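Long-range contacts in flavin-nucleotide-binding protein (Mycobacterium smegmatis, PDB 4YBN), which binds FAD and heme b within a dimeric split beta-barrel, and is probably an oxidoreductase of the flavin-binding superfamily: residues Ser82-Gly88 and Phe100-Ala105; Lys119-Leu123 and Leu146-Ala151. One frame throughout, in Å; residues are numbered along the deposited sequence.

How the contacts relate
The two contacts illustrate how one fold can furnish two halves of a shared cofactor site. Contact 1, the hairpin of strands 78-91 and 99-108, comes first along the chain; contact 2 follows, where helix 116-130 packs on the junction of helix 143-147 with strand 149-155. Both reach the same antiparallel sheet, contact 1 with both of its strands and contact 2 through strand 149-155 alone. Their centres lie about 30 Å apart and their nearest atoms about 16 Å apart, so within a chain they do not touch. The dimer joins them: the heme beside Leu146-Ala151 is hydrogen-bonded to Tyr102 of the second subunit. Each heme therefore rests against both kinds of contact, one from either subunit.

Contact 1: residues Ser82-Gly88 and Phe100-Ala105; sequences SVTALDG and FRYRSA. With FAD (flavin-adenine dinucleotide), chain K.
Arg101 O is gripped by two successive amides of the opposing strand, Asp87 N at 2.9 Å and, weakly, Gly88 N at 3.3 Å. This is a classic beta bulge: Asp87 and Gly88 together face Arg101, and the antiparallel register slips by one. Before the bulge the ladder is regular, with Ala85 and Arg103 exchanging two backbone bonds and Val83 and Ala105 two more. On the face bearing Ala85, the Arg103 chain bends at its third torsion (chi3 -84°) and lays its guanidinium over the Ala85 CB. It then takes the Asp87 carboxylate side-on: NH2 meets OD1 at 2.9 Å on the syn side, close to the guanidinium plane, while NE reaches the syn lone pair of OD2 at 3.0 Å. The two planes are 31° apart, so the pairing is twisted rather than flat. Across the sheet lies the flavin face. Tyr102 takes the crowded position (chi1 65°) that sets its ring face against the isoalloxazine, with FAD C8 3.2 Å above its centre; its hydroxyl is hydrogen-bonded to a heme propionate. Further along, Thr84 OG1 and Ser104 OG share a hydrogen bond of 2.9 Å, and a water links Ser104 OG to Ser82 OG and Ala105 O. At the other end Phe100, touched by Leu86 CD1, meets Phe130 of the second subunit edge-to-face. The hairpin thus keeps its chemistry sided, with ring and hydroxyls toward the cofactors and the ion pair on the reverse, where Arg103 would partly offset the nearby charges of Asp87 and Glu167.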
loop_
_atom_site.group_PDB
_atom_site.type_symbol
_atom_site.label_atom_id
_atom_site.label_comp_id
_atom_site.label_asym_id
_atom_site.label_seq_id
_atom_site.Cartn_x
_atom_site.Cartn_y
_atom_site.Cartn_z
ATOM N N SER A 82 6.846 -1.425 5.798
ATOM C CA SER A 82 5.764 -0.463 5.848
ATOM C C SER A 82 4.428 -1.087 5.490
ATOM O O SER A 82 4.286 -1.858 4.519
ATOM C CB SER A 82 6.125 0.737 4.880
ATOM O OG SER A 82 5.045 1.626 4.773
ATOM N N VAL A 83 3.438 -0.779 6.322
ATOM C CA VAL A 83 2.075 -1.314 6.168
ATOM C C VAL A 83 1.102 -0.168 6.252
ATOM O O VAL A 83 1.062 0.543 7.256
ATOM C CB VAL A 83 1.701 -2.403 7.227
ATOM C CG1 VAL A 83 0.294 -2.941 6.959
ATOM C CG2 VAL A 83 2.725 -3.538 7.123
ATOM N N THR A 84 0.275 -0.019 5.218
ATOM C CA THR A 84 -0.569 1.176 5.061
ATOM C C THR A 84 -1.995 0.827 4.609
ATOM O O THR A 84 -2.219 -0.006 3.721
ATOM C CB THR A 84 0.131 2.141 4.031
ATOM O OG1 THR A 84 1.364 2.612 4.606
ATOM C CG2 THR A 84 -0.703 3.346 3.751
ATOM N N ALA A 85 -2.932 1.428 5.304
ATOM C CA ALA A 85 -4.338 1.448 4.943
ATOM C C ALA A 85 -4.763 2.829 4.564
ATOM O O ALA A 85 -4.675 3.739 5.352
ATOM C CB ALA A 85 -5.143 0.991 6.118
ATOM N N LEU A 86 -5.215 2.987 3.339
ATOM C CA LEU A 86 -5.774 4.264 2.831
ATOM C C LEU A 86 -7.257 4.246 3.029
ATOM O O LEU A 86 -7.920 3.421 2.416
ATOM C CB LEU A 86 -5.493 4.349 1.344
ATOM C CG LEU A 86 -5.962 5.581 0.529
ATOM C CD1 LEU A 86 -5.482 6.833 1.179
ATOM C CD2 LEU A 86 -5.428 5.503 -0.885
ATOM N N ASP A 87 -7.752 5.121 3.900
ATOM C CA ASP A 87 -9.107 5.165 4.382
ATOM C C ASP A 87 -9.982 6.234 3.804
ATOM O O ASP A 87 -11.163 6.201 4.006
ATOM C CB ASP A 87 -9.105 5.359 5.902
ATOM C CG ASP A 87 -8.495 4.171 6.612
ATOM O OD1 ASP A 87 -8.534 3.076 6.011
ATOM O OD2 ASP A 87 -7.999 4.305 7.727
ATOM N N GLY A 88 -9.427 7.193 3.105
ATOM C CA GLY A 88 -10.248 8.214 2.470
ATOM C C GLY A 88 -9.496 9.449 2.104
ATOM O O GLY A 88 -8.293 9.593 2.388
ATOM N N PHE A 100 -5.366 12.965 3.191
ATOM C CA PHE A 100 -5.891 11.623 3.152
ATOM C C PHE A 100 -6.125 11.154 4.545
ATOM O O PHE A 100 -5.376 11.516 5.436
ATOM C CB PHE A 100 -4.929 10.678 2.520
ATOM C CG PHE A 100 -4.707 10.895 1.042
ATOM C CD1 PHE A 100 -5.641 10.605 0.164
ATOM C CD2 PHE A 100 -3.515 11.340 0.573
ATOM C CE1 PHE A 100 -5.436 10.761 -1.169
ATOM C CE2 PHE A 100 -3.299 11.526 -0.752
ATOM C CZ PHE A 100 -4.259 11.234 -1.627
ATOM N N ARG A 101 -7.153 10.327 4.738
ATOM C CA ARG A 101 -7.278 9.580 5.929
ATOM C C ARG A 101 -6.474 8.294 5.672
ATOM O O ARG A 101 -6.536 7.681 4.619
ATOM C CB ARG A 101 -8.724 9.276 6.241
ATOM C CG ARG A 101 -9.433 10.376 6.958
ATOM C CD ARG A 101 -10.826 9.907 7.313
ATOM N NE ARG A 101 -11.578 10.919 8.080
ATOM C CZ ARG A 101 -12.865 10.827 8.407
ATOM N NH1 ARG A 101 -13.582 9.765 8.021
ATOM N NH2 ARG A 101 -13.470 11.818 9.107
ATOM N N TYR A 102 -5.742 7.876 6.675
ATOM C CA TYR A 102 -4.942 6.636 6.578
ATOM C C TYR A 102 -4.479 6.146 7.925
ATOM O O TYR A 102 -4.589 6.869 8.925
ATOM C CB TYR A 102 -3.736 6.928 5.749
ATOM C CG TYR A 102 -2.809 7.937 6.416
ATOM C CD1 TYR A 102 -1.956 7.550 7.464
ATOM C CD2 TYR A 102 -2.776 9.283 6.002
ATOM C CE1 TYR A 102 -1.085 8.453 8.059
ATOM C CE2 TYR A 102 -1.891 10.188 6.586
ATOM C CZ TYR A 102 -1.056 9.768 7.617
ATOM O OH TYR A 102 -0.184 10.647 8.210
ATOM N N ARG A 103 -3.940 4.916 7.943
ATOM C CA ARG A 103 -3.272 4.341 9.115
ATOM C C ARG A 103 -2.001 3.713 8.550
ATOM O O ARG A 103 -2.068 3.059 7.509
ATOM C CB ARG A 103 -4.120 3.239 9.709
ATOM C CG ARG A 103 -5.423 3.594 10.388
ATOM C CD ARG A 103 -6.230 2.337 10.601
ATOM N NE ARG A 103 -6.957 2.049 9.374
ATOM C CZ ARG A 103 -7.566 0.920 9.068
ATOM N NH1 ARG A 103 -7.554 -0.109 9.926
ATOM N NH2 ARG A 103 -8.183 0.824 7.865
ATOM N N SER A 104 -0.848 3.936 9.146
ATOM C CA SER A 104 0.356 3.420 8.593
ATOM C C SER A 104 1.282 2.946 9.726
ATOM O O SER A 104 1.354 3.612 10.760
ATOM C CB SER A 104 1.116 4.518 7.786
ATOM O OG SER A 104 2.218 3.827 7.139
ATOM N N ALA A 105 1.953 1.832 9.540
ATOM C CA ALA A 105 2.925 1.384 10.548
ATOM C C ALA A 105 4.211 1.169 9.849
ATOM O O ALA A 105 4.242 0.741 8.687
ATOM C CB ALA A 105 2.428 0.116 11.196
HETATM P PA FAD K . 10.617 11.684 9.777
HETATM O O1A FAD K . 10.877 12.615 10.927
HETATM O O2A FAD K . 11.454 11.873 8.547
HETATM O O5B FAD K . 10.639 10.138 10.360
HETATM C C5B FAD K . 10.896 9.836 11.748
HETATM C C4B FAD K . 10.157 8.565 12.194
HETATM O O4B FAD K . 8.739 8.813 12.219
HETATM C C3B FAD K . 10.221 7.368 11.237
HETATM O O3B FAD K . 11.463 6.639 11.222
HETATM C C2B FAD K . 8.963 6.559 11.595
HETATM O O2B FAD K . 9.204 5.629 12.643
HETATM C C1B FAD K . 7.967 7.618 12.090
HETATM N N9A FAD K . 6.915 7.791 11.083
HETATM C C8A FAD K . 6.881 8.871 10.264
HETATM N N7A FAD K . 5.838 8.758 9.389
HETATM C C5A FAD K . 5.204 7.598 9.647
HETATM C C6A FAD K . 4.031 6.918 9.041
HETATM N N6A FAD K . 3.406 7.558 8.027
HETATM N N1A FAD K . 3.638 5.720 9.572
HETATM C C2A FAD K . 4.326 5.126 10.594
HETATM N N3A FAD K . 5.396 5.718 11.168
HETATM C C4A FAD K . 5.893 6.944 10.763
HETATM N N1 FAD K . 3.177 13.062 4.081
HETATM C C2 FAD K . 3.402 14.146 3.282
HETATM O O2 FAD K . 4.303 14.900 3.718
HETATM N N3 FAD K . 2.711 14.359 2.123
HETATM C C4 FAD K . 1.784 13.450 1.645
HETATM O O4 FAD K . 1.121 13.501 0.570
HETATM C C4X FAD K . 1.469 12.272 2.484
HETATM N N5 FAD K . 0.571 11.336 2.089
HETATM C C5X FAD K . 0.366 10.240 2.867
HETATM C C6 FAD K . -0.547 9.312 2.489
HETATM C C7 FAD K . -0.783 8.221 3.306
HETATM C C7M FAD K . -1.769 7.177 2.895
HETATM C C8 FAD K . -0.048 8.006 4.571
HETATM C C8M FAD K . -0.274 6.778 5.415
HETATM C C9 FAD K . 0.862 8.947 4.956
HETATM C C9A FAD K . 1.091 10.049 4.144
HETATM N N10 FAD K . 2.050 10.989 4.524
HETATM C C10 FAD K . 2.248 12.124 3.738
HETATM C "C1'" FAD K . 2.776 10.855 5.813
HETATM C "C2'" FAD K . 4.233 10.495 5.695
HETATM O "O2'" FAD K . 4.347 9.078 5.807
HETATM C "C3'" FAD K . 4.945 11.133 6.890
HETATM O "O3'" FAD K . 4.196 10.843 8.118
HETATM C "C4'" FAD K . 5.141 12.653 6.641
HETATM O "O4'" FAD K . 5.898 12.891 5.421
HETATM C "C5'" FAD K . 5.857 13.289 7.818
HETATM O "O5'" FAD K . 6.989 12.490 8.121
HETATM P P FAD K . 8.093 12.970 9.187
HETATM O O1P FAD K . 7.294 13.213 10.440
HETATM O O2P FAD K . 8.915 14.055 8.592
HETATM O O3P FAD K . 9.030 11.696 9.377
HETATM O O HOH W 1 4.667 3.151 6.907
HETATM O O HOH W 2 -12.918 7.135 6.413
#

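Contact 2: residues Lys119-Leu123 and Leu146-Ala151; sequences KRGYL and LAATLA. With HEM (protoporphyrin IX containing Fe), chain F.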
loop_
_atom_site.group_PDB
_atom_site.type_symbol
_atom_site.label_atom_id
_atom_site.label_comp_id
_atom_site.label_asym_id
_atom_site.label_seq_id
_atom_site.Cartn_x
_atom_site.Cartn_y
_atom_site.Cartn_z
ATOM N N LYS A 119 9.014 -24.545 9.828
ATOM C CA LYS A 119 8.433 -23.872 8.660
ATOM C C LYS A 119 6.966 -24.272 8.465
ATOM O O LYS A 119 6.078 -23.431 8.240
ATOM C CB LYS A 119 9.138 -24.265 7.387
ATOM C CG LYS A 119 10.472 -23.742 7.097
ATOM C CD LYS A 119 10.711 -24.246 5.663
ATOM C CE LYS A 119 11.912 -23.613 5.072
ATOM N NZ LYS A 119 12.246 -24.376 3.851
ATOM N N ARG A 120 6.699 -25.555 8.624
ATOM C CA ARG A 120 5.372 -26.088 8.434
ATOM C C ARG A 120 4.350 -25.378 9.318
ATOM O O ARG A 120 3.253 -24.955 8.862
ATOM C CB ARG A 120 5.356 -27.589 8.665
ATOM C CG ARG A 120 3.983 -28.199 8.449
ATOM C CD ARG A 120 3.905 -29.700 8.716
ATOM N NE ARG A 120 4.868 -30.502 7.961
ATOM C CZ ARG A 120 4.718 -30.891 6.695
ATOM N NH1 ARG A 120 3.640 -30.595 6.012
ATOM N NH2 ARG A 120 5.673 -31.611 6.091
ATOM N N GLY A 121 4.720 -25.173 10.558
ATOM C CA GLY A 121 3.804 -24.565 11.517
ATOM C C GLY A 121 3.587 -23.073 11.198
ATOM O O GLY A 121 2.463 -22.557 11.302
ATOM N N TYR A 122 4.671 -22.356 10.857
ATOM C CA TYR A 122 4.537 -20.926 10.511
ATOM C C TYR A 122 3.785 -20.737 9.214
ATOM O O TYR A 122 2.926 -19.840 9.147
ATOM C CB TYR A 122 5.885 -20.259 10.424
ATOM C CG TYR A 122 6.432 -19.753 11.721
ATOM C CD1 TYR A 122 6.077 -18.504 12.202
ATOM C CD2 TYR A 122 7.270 -20.535 12.518
ATOM C CE1 TYR A 122 6.616 -18.002 13.359
ATOM C CE2 TYR A 122 7.749 -20.042 13.725
ATOM C CZ TYR A 122 7.415 -18.753 14.113
ATOM O OH TYR A 122 7.894 -18.240 15.282
ATOM N N LEU A 123 3.990 -21.617 8.219
ATOM C CA LEU A 123 3.280 -21.479 6.972
ATOM C C LEU A 123 1.775 -21.741 7.100
ATOM O O LEU A 123 0.967 -21.016 6.549
ATOM C CB LEU A 123 3.878 -22.318 5.852
ATOM C CG LEU A 123 5.265 -21.849 5.457
ATOM C CD1 LEU A 123 5.907 -22.818 4.497
ATOM C CD2 LEU A 123 5.269 -20.463 4.799
ATOM N N LEU A 146 7.930 -27.464 0.996
ATOM C CA LEU A 146 8.577 -26.740 2.077
ATOM C C LEU A 146 10.011 -26.400 1.734
ATOM O O LEU A 146 10.456 -25.299 2.009
ATOM C CB LEU A 146 8.474 -27.524 3.371
ATOM C CG LEU A 146 7.055 -27.742 3.854
ATOM C CD1 LEU A 146 6.976 -28.850 4.897
ATOM C CD2 LEU A 146 6.529 -26.448 4.443
ATOM N N ALA A 147 10.715 -27.289 1.033
ATOM C CA ALA A 147 12.131 -27.038 0.689
ATOM C C ALA A 147 12.274 -25.957 -0.332
ATOM O O ALA A 147 13.288 -25.277 -0.370
ATOM C CB ALA A 147 12.836 -28.296 0.208
ATOM N N ALA A 148 11.243 -25.748 -1.134
ATOM C CA ALA A 148 11.243 -24.632 -2.093
ATOM C C ALA A 148 10.814 -23.265 -1.474
ATOM O O ALA A 148 10.829 -22.278 -2.141
ATOM C CB ALA A 148 10.353 -24.953 -3.278
ATOM N N THR A 149 10.552 -23.222 -0.189
ATOM C CA THR A 149 10.021 -22.048 0.508
ATOM C C THR A 149 10.943 -21.516 1.617
ATOM O O THR A 149 11.472 -22.221 2.457
ATOM C CB THR A 149 8.592 -22.352 1.068
ATOM O OG1 THR A 149 7.758 -22.760 -0.013
ATOM C CG2 THR A 149 7.871 -21.152 1.700
ATOM N N LEU A 150 11.077 -20.218 1.610
ATOM C CA LEU A 150 11.801 -19.468 2.584
ATOM C C LEU A 150 10.740 -18.763 3.356
ATOM O O LEU A 150 9.894 -18.073 2.797
ATOM C CB LEU A 150 12.656 -18.498 1.788
ATOM C CG LEU A 150 13.782 -17.751 2.444
ATOM C CD1 LEU A 150 14.672 -18.672 3.256
ATOM C CD2 LEU A 150 14.596 -17.063 1.344
ATOM N N ALA A 151 10.706 -18.985 4.636
ATOM C CA ALA A 151 9.860 -18.239 5.533
ATOM C C ALA A 151 10.702 -17.426 6.450
ATOM O O ALA A 151 11.678 -17.936 6.961
ATOM C CB ALA A 151 9.011 -19.233 6.352
HETATM C CHA HEM F . 5.145 -17.086 -3.934
HETATM C CHB HEM F . 1.035 -15.936 -1.738
HETATM C CHC HEM F . 1.091 -20.123 0.708
HETATM C CHD HEM F . 5.328 -21.148 -1.341
HETATM C C1A HEM F . 4.010 -16.430 -3.564
HETATM C C2A HEM F . 3.612 -15.178 -4.098
HETATM C C3A HEM F . 2.464 -14.844 -3.452
HETATM C C4A HEM F . 2.151 -15.891 -2.544
HETATM C CMA HEM F . 1.673 -13.587 -3.717
HETATM C CAA HEM F . 4.326 -14.340 -5.148
HETATM C CBA HEM F . 4.243 -14.886 -6.583
HETATM C CGA HEM F . 5.008 -13.956 -7.499
HETATM O O1A HEM F . 4.383 -13.246 -8.327
HETATM O O2A HEM F . 6.265 -13.884 -7.447
HETATM C C1B HEM F . 0.671 -17.000 -0.896
HETATM C C2B HEM F . -0.556 -17.025 -0.163
HETATM C C3B HEM F . -0.568 -18.184 0.557
HETATM C C4B HEM F . 0.699 -18.899 0.206
HETATM C CMB HEM F . -1.634 -15.962 -0.139
HETATM C CAB HEM F . -1.725 -18.580 1.403
HETATM C CBB HEM F . -1.927 -19.828 1.791
HETATM C C1C HEM F . 2.289 -20.799 0.406
HETATM C C2C HEM F . 2.805 -21.929 1.110
HETATM C C3C HEM F . 4.033 -22.239 0.520
HETATM C C4C HEM F . 4.237 -21.267 -0.550
HETATM C CMC HEM F . 2.129 -22.657 2.238
HETATM C CAC HEM F . 4.895 -23.395 0.832
HETATM C CBC HEM F . 4.563 -24.479 1.569
HETATM C C1D HEM F . 5.584 -20.111 -2.218
HETATM C C2D HEM F . 6.792 -20.102 -3.074
HETATM C C3D HEM F . 6.711 -18.981 -3.788
HETATM C C4D HEM F . 5.490 -18.299 -3.361
HETATM C CMD HEM F . 7.895 -21.125 -3.171
HETATM C CAD HEM F . 7.646 -18.469 -4.836
HETATM C CBD HEM F . 7.060 -18.772 -6.231
HETATM C CGD HEM F . 8.096 -18.645 -7.333
HETATM O O1D HEM F . 8.517 -19.654 -7.956
HETATM O O2D HEM F . 8.544 -17.515 -7.619
HETATM N NA HEM F . 3.109 -16.850 -2.621
HETATM N NB HEM F . 1.361 -18.135 -0.679
HETATM N NC HEM F . 3.215 -20.380 -0.532
HETATM N ND HEM F . 4.843 -19.016 -2.432
HETATM FE FE HEM F . 3.227 -18.561 -1.574
#
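Leu146, in the last turn of helix 143-147, meets helix 116-130 with both its side chain and its carbonyl. CD1 sits over one face of the Arg120 guanidinium, 3.3 Å from NH2 and offset toward the rim, the two side chains crossing at about a right angle. That guanidinium also has a polar hold, since NH1 is hydrogen-bonded to Ser141 O. The other branch, CD2, slides past Leu123 in the opposite direction, 3.7 Å from Leu123 CD1. Leu146 O has two donors, on opposite faces of its plane: Thr149 N, which closes the turn, and Lys119 NZ at 2.7 Å. The ammonium arrives well above the carbonyl plane, at the end of a chain extended beyond CG. Within that turn, Ala148 O comes within 3.3 Å of HEM CMD, a heme methyl, as the polypeptide passes along the porphyrin rim. Thr149 then begins strand 149-155 of the split beta-barrel, paired with strand 58-64, which carries His62, the axial ligand of the heme iron. Thr149 O receives the second bond from Lys119 NZ, also 2.7 Å and nearly straight on to the oxygen (C=O...N angle 162°). The buried Lys119 side chain thereby ties the end of helix 143-147 to the start of the strand, answering two carbonyls at once. On Thr149 the first torsion (chi1 -57°) sends the two branches to different tasks: OG1 is bonded to Glu145 O and borders the heme vinyl group, while CG2 meets Leu123 CD1 tip to tip at 3.8 Å. Leu123 CD1 is also 3.6 Å from the end of that vinyl, HEM CBC. Two residues on, Ala151 turns its CB toward the helix again and touches Leu123 CD2 at 4.2 Å, with Ile114 packed alongside.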